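Local coordinates for protein FLUORESCENT IN BLUE LIGHT, chloroplastic (Arabidopsis thaliana, PDB 4YVO) that negatively regulates tetrapyrrole biosynthesis, including that of chlorophyll, in chloroplasts, here represented by its tetratricopeptide-repeat domain, which mediates complex formation with glutamyl-tRNA reductase, at residues Glu69-Glu74 and Gly99-Arg104. Sequence-based numbering, arbitrary orientation. Where two conformers were deposited one is given.
Sequences EKAYTE and GASLQR
The ring of Tyr72 meets Leu102 along its CD2-CE2 side: Leu102 CD1 lies level with the ring at the edge, 4.0 Å from CE2, while Leu102 CD2 stands out of the ring plane, 3.8 Å from Tyr72 CE2, and Leu102 CG also touches CE2 (3.9 Å). The forked leucine suits the place because its two branches reach the ring from different directions. A chi1 of -179° puts Tyr72 CG beside the carbonyl carbon and lays the ring along the gap, where its CD2-CE2 side meets the leucine that reaches out to it; its OH hydrogen-bonds to Lys76 one turn further along, so an amphipathic residue serves both the apolar contact and the partly exposed margin. Nearer the helix axes, space is set by small residues. Tyr72 and Ser101 face each other with their CA atoms 5.6 Å apart, and Ser101 OG packs 3.4 Å from the methyl of Ala71. No hydrogen bond crosses here; the buried hydroxyl is satisfied by Gly97 O in its own helix, as chi1 of -63° turns OG back beside the backbone N. Serine therefore fits as a small residue whose polar atom is paid for locally, and Ala71 as one that takes little room. The segments run nearly antiparallel, at 158°, with axes 8.7 Å apart. They join helix 68-84 of the first TPR to helix 88-104 of the second, a contact between successive repeats of the helical array. Helix 48-64 flanks it through Phe62 on Ala71 and Leu63 on Ser101, and helix 108-125 packs against Leu102 with Ala111 and Tyr114.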
# COMPACT_ATOMS: atom_id res chain seq x y z
N GLU A 69 4.56 13.76 -0.62
CA GLU A 69 5.89 13.68 -0.03
C GLU A 69 5.82 13.69 1.49
O GLU A 69 6.48 12.89 2.17
CB GLU A 69 6.80 14.81 -0.55
CG GLU A 69 7.03 14.79 -2.05
CD GLU A 69 5.87 15.37 -2.86
OE1 GLU A 69 4.95 15.99 -2.27
OE2 GLU A 69 5.87 15.21 -4.10
N LYS A 70 5.01 14.59 2.04
CA LYS A 70 4.77 14.62 3.48
C LYS A 70 4.09 13.32 3.94
O LYS A 70 4.42 12.79 5.01
CB LYS A 70 3.95 15.85 3.86
CG LYS A 70 4.71 17.16 3.69
CD LYS A 70 3.80 18.37 3.81
CE LYS A 70 4.61 19.64 3.85
NZ LYS A 70 5.61 19.58 4.94
N ALA A 71 3.15 12.82 3.15
CA ALA A 71 2.48 11.56 3.46
C ALA A 71 3.48 10.41 3.53
O ALA A 71 3.45 9.60 4.46
CB ALA A 71 1.41 11.25 2.43
N TYR A 72 4.37 10.35 2.55
CA TYR A 72 5.38 9.30 2.51
C TYR A 72 6.18 9.26 3.82
O TYR A 72 6.38 8.19 4.40
CB TYR A 72 6.31 9.51 1.32
CG TYR A 72 7.39 8.45 1.16
CD1 TYR A 72 8.56 8.51 1.91
CD2 TYR A 72 7.25 7.41 0.25
CE1 TYR A 72 9.55 7.56 1.77
CE2 TYR A 72 8.24 6.46 0.10
CZ TYR A 72 9.39 6.54 0.87
OH TYR A 72 10.39 5.61 0.74
N THR A 73 6.62 10.43 4.29
CA THR A 73 7.38 10.51 5.53
C THR A 73 6.62 9.90 6.70
O THR A 73 7.20 9.14 7.49
CB THR A 73 7.72 11.97 5.85
OG1 THR A 73 8.49 12.52 4.78
CG2 THR A 73 8.52 12.08 7.14
N GLU A 74 5.33 10.22 6.81
CA GLU A 74 4.52 9.68 7.89
C GLU A 74 4.37 8.17 7.78
O GLU A 74 4.53 7.45 8.77
CB GLU A 74 3.14 10.35 7.91
CG GLU A 74 3.17 11.87 8.10
CD GLU A 74 3.78 12.28 9.42
OE1 GLU A 74 3.02 12.42 10.41
OE2 GLU A 74 5.01 12.46 9.50
N GLY A 99 2.67 3.07 -0.95
CA GLY A 99 2.37 2.81 -2.35
C GLY A 99 1.53 3.91 -2.96
O GLY A 99 1.81 4.38 -4.06
N ALA A 100 0.48 4.33 -2.25
CA ALA A 100 -0.38 5.40 -2.74
C ALA A 100 0.38 6.72 -2.86
O ALA A 100 0.22 7.46 -3.83
CB ALA A 100 -1.61 5.56 -1.85
N SER A 101 1.22 7.01 -1.87
CA SER A 101 2.02 8.23 -1.88
C SER A 101 2.97 8.26 -3.08
O SER A 101 3.15 9.29 -3.73
CB SER A 101 2.84 8.36 -0.60
OG SER A 101 2.00 8.45 0.54
N LEU A 102 3.56 7.11 -3.36
CA LEU A 102 4.48 7.00 -4.49
C LEU A 102 3.76 7.11 -5.83
O LEU A 102 4.26 7.73 -6.76
CB LEU A 102 5.30 5.72 -4.38
CG LEU A 102 6.32 5.75 -3.24
CD1 LEU A 102 6.72 4.34 -2.87
CD2 LEU A 102 7.52 6.60 -3.62
N GLN A 103 2.57 6.52 -5.93
CA GLN A 103 1.74 6.69 -7.13
C GLN A 103 1.45 8.16 -7.40
O GLN A 103 1.55 8.61 -8.55
CB GLN A 103 0.42 5.94 -7.01
CG GLN A 103 0.53 4.46 -7.19
CD GLN A 103 -0.80 3.77 -6.96
OE1 GLN A 103 -1.10 3.33 -5.85
NE2 GLN A 103 -1.62 3.72 -8.00
N ARG A 104 1.09 8.91 -6.37
CA ARG A 104 0.82 10.34 -6.53
C ARG A 104 2.03 11.11 -7.04
O ARG A 104 1.90 12.14 -7.69
CB ARG A 104 0.36 10.97 -5.21
CG ARG A 104 -0.86 10.35 -4.60
CD ARG A 104 -2.14 10.77 -5.29
NE ARG A 104 -3.30 10.24 -4.58
CZ ARG A 104 -3.86 10.83 -3.53
NH1 ARG A 104 -3.38 11.98 -3.06
NH2 ARG A 104 -4.91 10.27 -2.94